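Local coordinates for L protein (CAS virus, PDB 5MV0) that probably serves as the cap-snatching endonuclease domain of the reptarenavirus polymerase, cutting host messenger RNA to obtain capped primers, at residues Val86-Thr91 and Leu102-Arg107; Arg115-Asp120 and Ile140-Glu145. One frame throughout, in Å; residues are numbered along the deposited sequence.

Both contacts lie in the cap-snatching domain, their centres about 9 Å apart, and share the mixed sheet. Contact 1 joins the two antiparallel strands, 89-93 and 98-106, of a hairpin; contact 2 lays helix 110-122 against strand 137-145, an outermost strand of the sheet within this chain, with a second subunit near the helix. Both are partly buried, contact 1 nearer the centre of the chain (about 8 Å between centres, against about 12 Å). Backbone bonds of Glu103 to Ile141 and Ile143 couple them. Contact 1 is polar, built from backbone bonds and a carboxylate, whereas contact 2 has no direct hydrogen bond between its segments and rests on aliphatic packing beside a salt bridge within the helix.

Contact 1: residues Val86-Thr91 and Leu102-Arg107; sequences VPDGYT and LEASTR
Two consecutive residues, Asp88 and Gly89, lie opposite the single Leu102 in a classic beta bulge at the start of strand 89-93. Gly89 and Leu102 are an antiparallel hydrogen-bonded pair whose firmer bond runs from Leu102 N to Gly89 O at 2.9 Å. Leu102 O receives two weak bonds: one from Gly89 N at 3.4 Å and one from Asp88 N at 2.9 Å, the latter strongly bent.

At the bulge the Asp88 side chain points toward the partner strand. With CG beside its backbone N (chi1 -68°), the carboxylate reaches past Glu103, and OD2 accepts Ala104 N at 2.7 Å in a nearly straight bond (172°) on its anti lone pair. This bond holds OD2 at the strand, in place of the backbone carbonyl that a regular pairing would probably supply. Glu103 starts away from segment 86-91, but its chain bends at chi2 and brings the carboxylate back; OE1 comes within 3.7 Å of Asp88 OD2, the carboxylate planes turned 62° apart. A water links Glu103 OE1 to Val86 O, 2.6 Å from each. Glu103 OE2 approaches Pro87 CA and is held by Lys123 and the Tyr124 hydroxyl.

Pro87-Asp88 and Glu103 probably correspond to the PD and acidic positions of the PD-(D/E)XK nuclease family, although Ser105 stands where the classical motif has lysine; Glu50 places a third carboxylate near Asp88, consistent with an acidic active site. On one face of the sheet Leu102 packs on Cys54 and Leu57 of helix 34-57; on the other, Glu103 touches Asp120 of helix 110-122.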
loop_
_atom_site.group_PDB
_atom_site.type_symbol
_atom_site.label_atom_id
_atom_site.label_comp_id
_atom_site.label_asym_id
_atom_site.label_seq_id
_atom_site.Cartn_x
_atom_site.Cartn_y
_atom_site.Cartn_z
ATOM N N VAL B 86 -19.737 17.954 4.122
ATOM C CA VAL B 86 -18.411 17.451 3.776
ATOM C C VAL B 86 -18.539 16.608 2.520
ATOM O O VAL B 86 -18.976 15.452 2.574
ATOM C CB VAL B 86 -17.789 16.654 4.934
ATOM C CG1 VAL B 86 -16.454 16.055 4.504
ATOM C CG2 VAL B 86 -17.616 17.551 6.151
ATOM N N PRO B 87 -18.181 17.143 1.359
ATOM C CA PRO B 87 -18.302 16.371 0.121
ATOM C C PRO B 87 -17.223 15.299 0.038
ATOM O O PRO B 87 -16.152 15.401 0.641
ATOM C CB PRO B 87 -18.108 17.421 -0.971
ATOM C CG PRO B 87 -17.154 18.405 -0.334
ATOM C CD PRO B 87 -17.557 18.462 1.134
ATOM N N ASP B 88 -17.521 14.259 -0.738
ATOM C CA ASP B 88 -16.530 13.206 -0.949
ATOM C C ASP B 88 -15.358 13.702 -1.786
ATOM O O ASP B 88 -14.221 13.250 -1.606
ATOM C CB ASP B 88 -17.185 12.010 -1.628
ATOM C CG ASP B 88 -18.171 11.313 -0.740
ATOM O OD1 ASP B 88 -17.940 11.296 0.492
ATOM O OD2 ASP B 88 -19.176 10.796 -1.274
ATOM N N GLY B 89 -15.616 14.613 -2.710
ATOM C CA GLY B 89 -14.558 15.161 -3.531
ATOM C C GLY B 89 -14.950 16.541 -3.990
ATOM O O GLY B 89 -16.121 16.935 -3.904
ATOM N N TYR B 90 -13.952 17.280 -4.467
ATOM C CA TYR B 90 -14.186 18.636 -4.949
ATOM C C TYR B 90 -13.027 19.062 -5.835
ATOM O O TYR B 90 -11.944 18.472 -5.805
ATOM C CB TYR B 90 -14.335 19.632 -3.795
ATOM C CG TYR B 90 -13.027 19.904 -3.089
ATOM C CD1 TYR B 90 -12.252 21.017 -3.414
ATOM C CD2 TYR B 90 -12.554 19.039 -2.107
ATOM C CE1 TYR B 90 -11.043 21.261 -2.777
ATOM C CE2 TYR B 90 -11.352 19.281 -1.458
ATOM C CZ TYR B 90 -10.601 20.395 -1.799
ATOM O OH TYR B 90 -9.407 20.636 -1.165
ATOM N N THR B 91 -13.266 20.111 -6.615
ATOM C CA THR B 91 -12.169 20.849 -7.218
ATOM C C THR B 91 -12.623 22.282 -7.458
ATOM O O THR B 91 -13.814 22.550 -7.651
ATOM C CB THR B 91 -11.672 20.197 -8.518
ATOM O OG1 THR B 91 -10.390 20.746 -8.857
ATOM C CG2 THR B 91 -12.647 20.431 -9.665
ATOM N N LEU B 102 -18.556 16.296 -5.346
ATOM C CA LEU B 102 -18.956 14.927 -5.614
ATOM C C LEU B 102 -19.541 14.307 -4.355
ATOM O O LEU B 102 -18.982 14.459 -3.261
ATOM C CB LEU B 102 -17.758 14.091 -6.098
ATOM C CG LEU B 102 -17.968 12.576 -6.019
ATOM C CD1 LEU B 102 -18.942 12.119 -7.095
ATOM C CD2 LEU B 102 -16.634 11.845 -6.119
ATOM N N GLU B 103 -20.666 13.613 -4.514
ATOM C CA GLU B 103 -21.220 12.722 -3.496
ATOM C C GLU B 103 -21.306 11.338 -4.122
ATOM O O GLU B 103 -22.060 11.130 -5.081
ATOM C CB GLU B 103 -22.593 13.193 -3.018
ATOM C CG GLU B 103 -22.596 14.558 -2.317
ATOM C CD GLU B 103 -21.945 14.515 -0.941
ATOM O OE1 GLU B 103 -21.657 13.400 -0.445
ATOM O OE2 GLU B 103 -21.720 15.597 -0.359
ATOM N N ALA B 104 -20.537 10.391 -3.589
ATOM C CA ALA B 104 -20.460 9.049 -4.158
ATOM C C ALA B 104 -20.917 8.020 -3.137
ATOM O O ALA B 104 -20.605 8.128 -1.946
ATOM C CB ALA B 104 -19.030 8.722 -4.615
ATOM N N SER B 105 -21.641 7.012 -3.606
ATOM C CA SER B 105 -22.109 5.962 -2.715
ATOM C C SER B 105 -22.366 4.713 -3.535
ATOM O O SER B 105 -22.458 4.758 -4.769
ATOM C CB SER B 105 -23.386 6.388 -1.989
ATOM O OG SER B 105 -24.432 6.516 -2.944
ATOM N N THR B 106 -22.500 3.595 -2.833
ATOM C CA THR B 106 -22.982 2.360 -3.427
ATOM C C THR B 106 -24.281 1.966 -2.752
ATOM O O THR B 106 -24.427 2.110 -1.534
ATOM C CB THR B 106 -21.954 1.205 -3.312
ATOM O OG1 THR B 106 -21.733 0.887 -1.927
ATOM C CG2 THR B 106 -20.635 1.595 -3.966
ATOM N N ARG B 107 -25.226 1.494 -3.562
ATOM C CA ARG B 107 -26.498 0.955 -3.098
ATOM C C ARG B 107 -26.876 -0.110 -4.108
ATOM O O ARG B 107 -26.834 0.156 -5.312
ATOM C CB ARG B 107 -27.607 2.021 -3.008
ATOM C CG ARG B 107 -27.441 3.114 -1.933
ATOM C CD ARG B 107 -27.493 2.513 -0.529
ATOM N NE ARG B 107 -27.562 3.542 0.512
ATOM C CZ ARG B 107 -26.507 4.216 0.964
ATOM N NH1 ARG B 107 -25.302 3.979 0.455
ATOM N NH2 ARG B 107 -26.657 5.126 1.922
HETATM O O HOH W 1 -20.572 13.505 1.884
#

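Contact 2: residues Arg115-Asp120 and Ile140-Glu145; sequences RKITSD and IIVISE. With PO4 (phosphate ion), chain H.
Ile117 meets Val142 and Ser144 inside a beta-alpha-beta crossover, where helix 110-122 runs back over strand 137-145. The axes of segments 115-120 and 140-145 approach to 8.1 Å, nearly antiparallel at 155°. Val142 points at the helix, and its CG1, anti to the backbone N (chi1 -178°), lies 3.7 Å from Ile117 CG2 and 3.9 Å from Asp120 CB. The other branch of Ile117 runs alongside Ser144, with CG1 3.6 Å from Ser144 CB. Ser144 OG lies against the methylenes of Lys116 but is hydrogen-bonded to Ser105 OG.

The crossover links strand 98-106 to its parallel neighbour 137-145, and Asp120 touches Glu103 of the first strand. Lys116 bends at chi2 and turns its amine from the strand; Lys116 NZ meets Asp120 OD1 at 2.8 Å from the syn side, 22° out of the carboxylate plane, a salt bridge. Asp120 OD2 is 2.8 Å from a water that also reaches Ile143 O at 3.0 Å, bridging helix and strand. Ser119 OG lies 3.0 Å from O4 of a phosphate, probably from the crystallisation liquor, though its proton may go to Lys116 O; Ser67, Asn69 and His84 of a second subunit also bind the ion.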
loop_
_atom_site.group_PDB
_atom_site.type_symbol
_atom_site.label_atom_id
_atom_site.label_comp_id
_atom_site.label_asym_id
_atom_site.label_seq_id
_atom_site.Cartn_x
_atom_site.Cartn_y
_atom_site.Cartn_z
ATOM N N ARG B 115 -33.141 7.117 -3.882
ATOM C CA ARG B 115 -33.358 7.803 -2.613
ATOM C C ARG B 115 -32.050 8.340 -2.054
ATOM O O ARG B 115 -32.011 9.446 -1.502
ATOM C CB ARG B 115 -34.017 6.861 -1.606
ATOM C CG ARG B 115 -35.318 6.247 -2.097
ATOM C CD ARG B 115 -36.264 5.958 -0.945
ATOM N NE ARG B 115 -35.599 5.226 0.125
ATOM C CZ ARG B 115 -35.315 3.930 0.078
ATOM N NH1 ARG B 115 -35.637 3.212 -0.994
ATOM N NH2 ARG B 115 -34.702 3.351 1.106
ATOM N N LYS B 116 -30.970 7.568 -2.190
ATOM C CA LYS B 116 -29.661 8.058 -1.767
ATOM C C LYS B 116 -29.274 9.306 -2.545
ATOM O O LYS B 116 -28.862 10.312 -1.958
ATOM C CB LYS B 116 -28.600 6.964 -1.943
ATOM C CG LYS B 116 -27.188 7.433 -1.629
ATOM C CD LYS B 116 -27.088 8.106 -0.248
ATOM C CE LYS B 116 -25.624 8.366 0.111
ATOM N NZ LYS B 116 -25.440 9.144 1.374
ATOM N N ILE B 117 -29.404 9.260 -3.872
ATOM C CA ILE B 117 -29.072 10.422 -4.692
ATOM C C ILE B 117 -29.904 11.627 -4.269
ATOM O O ILE B 117 -29.394 12.752 -4.164
ATOM C CB ILE B 117 -29.262 10.102 -6.188
ATOM C CG1 ILE B 117 -28.209 9.088 -6.663
ATOM C CG2 ILE B 117 -29.194 11.377 -7.016
ATOM C CD1 ILE B 117 -28.579 8.390 -7.969
ATOM N N THR B 118 -31.192 11.409 -4.003
ATOM C CA THR B 118 -32.056 12.511 -3.584
ATOM C C THR B 118 -31.603 13.083 -2.247
ATOM O O THR B 118 -31.490 14.301 -2.087
ATOM C CB THR B 118 -33.505 12.038 -3.493
ATOM O OG1 THR B 118 -33.939 11.594 -4.783
ATOM C CG2 THR B 118 -34.406 13.172 -3.028
ATOM N N SER B 119 -31.337 12.211 -1.269
ATOM C CA SER B 119 -30.890 12.693 0.032
ATOM C C SER B 119 -29.579 13.460 -0.083
ATOM O O SER B 119 -29.388 14.473 0.595
ATOM C CB SER B 119 -30.733 11.526 1.002
ATOM O OG SER B 119 -29.643 10.713 0.597
ATOM N N ASP B 120 -28.660 12.994 -0.937
ATOM C CA ASP B 120 -27.364 13.658 -1.056
ATOM C C ASP B 120 -27.493 15.017 -1.737
ATOM O O ASP B 120 -26.893 16.005 -1.297
ATOM C CB ASP B 120 -26.380 12.778 -1.828
ATOM C CG ASP B 120 -25.728 11.718 -0.956
ATOM O OD1 ASP B 120 -25.997 11.678 0.276
ATOM O OD2 ASP B 120 -24.906 10.948 -1.510
ATOM N N ILE B 140 -22.823 19.983 -8.856
ATOM C CA ILE B 140 -22.972 18.939 -7.849
ATOM C C ILE B 140 -23.123 17.621 -8.590
ATOM O O ILE B 140 -24.132 17.392 -9.260
ATOM C CB ILE B 140 -24.179 19.192 -6.940
ATOM C CG1 ILE B 140 -24.079 20.563 -6.286
ATOM C CG2 ILE B 140 -24.305 18.084 -5.886
ATOM C CD1 ILE B 140 -25.429 21.109 -5.841
ATOM N N ILE B 141 -22.123 16.754 -8.479
ATOM C CA ILE B 141 -22.163 15.436 -9.100
ATOM C C ILE B 141 -22.494 14.421 -8.014
ATOM O O ILE B 141 -21.784 14.316 -7.007
ATOM C CB ILE B 141 -20.837 15.111 -9.805
ATOM C CG1 ILE B 141 -20.530 16.208 -10.828
ATOM C CG2 ILE B 141 -20.913 13.741 -10.488
ATOM C CD1 ILE B 141 -19.218 16.034 -11.586
ATOM N N VAL B 142 -23.582 13.687 -8.205
ATOM C CA VAL B 142 -24.068 12.715 -7.235
ATOM C C VAL B 142 -24.152 11.373 -7.945
ATOM O O VAL B 142 -24.895 11.226 -8.923
ATOM C CB VAL B 142 -25.427 13.133 -6.647
ATOM C CG1 VAL B 142 -25.906 12.133 -5.597
ATOM C CG2 VAL B 142 -25.321 14.527 -6.049
ATOM N N ILE B 143 -23.378 10.403 -7.466
ATOM C CA ILE B 143 -23.271 9.083 -8.078
ATOM C C ILE B 143 -23.631 8.040 -7.032
ATOM O O ILE B 143 -23.061 8.036 -5.935
ATOM C CB ILE B 143 -21.852 8.833 -8.621
ATOM C CG1 ILE B 143 -21.554 9.731 -9.816
ATOM C CG2 ILE B 143 -21.629 7.353 -8.992
ATOM C CD1 ILE B 143 -20.062 9.716 -10.178
ATOM N N SER B 144 -24.566 7.155 -7.366
ATOM C CA SER B 144 -24.881 6.014 -6.514
ATOM C C SER B 144 -24.999 4.776 -7.390
ATOM O O SER B 144 -25.897 4.694 -8.233
ATOM C CB SER B 144 -26.169 6.240 -5.719
ATOM O OG SER B 144 -26.343 5.215 -4.757
ATOM N N GLU B 145 -24.113 3.807 -7.174
ATOM C CA GLU B 145 -23.945 2.685 -8.086
ATOM C C GLU B 145 -24.067 1.360 -7.352
ATOM O O GLU B 145 -23.919 1.282 -6.130
ATOM C CB GLU B 145 -22.600 2.799 -8.818
ATOM C CG GLU B 145 -22.689 3.888 -9.857
ATOM C CD GLU B 145 -21.372 4.250 -10.478
ATOM O OE1 GLU B 145 -20.324 3.729 -10.033
ATOM O OE2 GLU B 145 -21.394 5.081 -11.412
HETATM P P PO4 H . -30.065 8.714 3.875
HETATM O O1 PO4 H . -29.838 7.572 4.836
HETATM O O2 PO4 H . -31.466 8.599 3.326
HETATM O O3 PO4 H . -29.935 10.035 4.579
HETATM O O4 PO4 H . -29.071 8.654 2.746
HETATM O O HOH W 2 -24.465 9.104 -3.560
#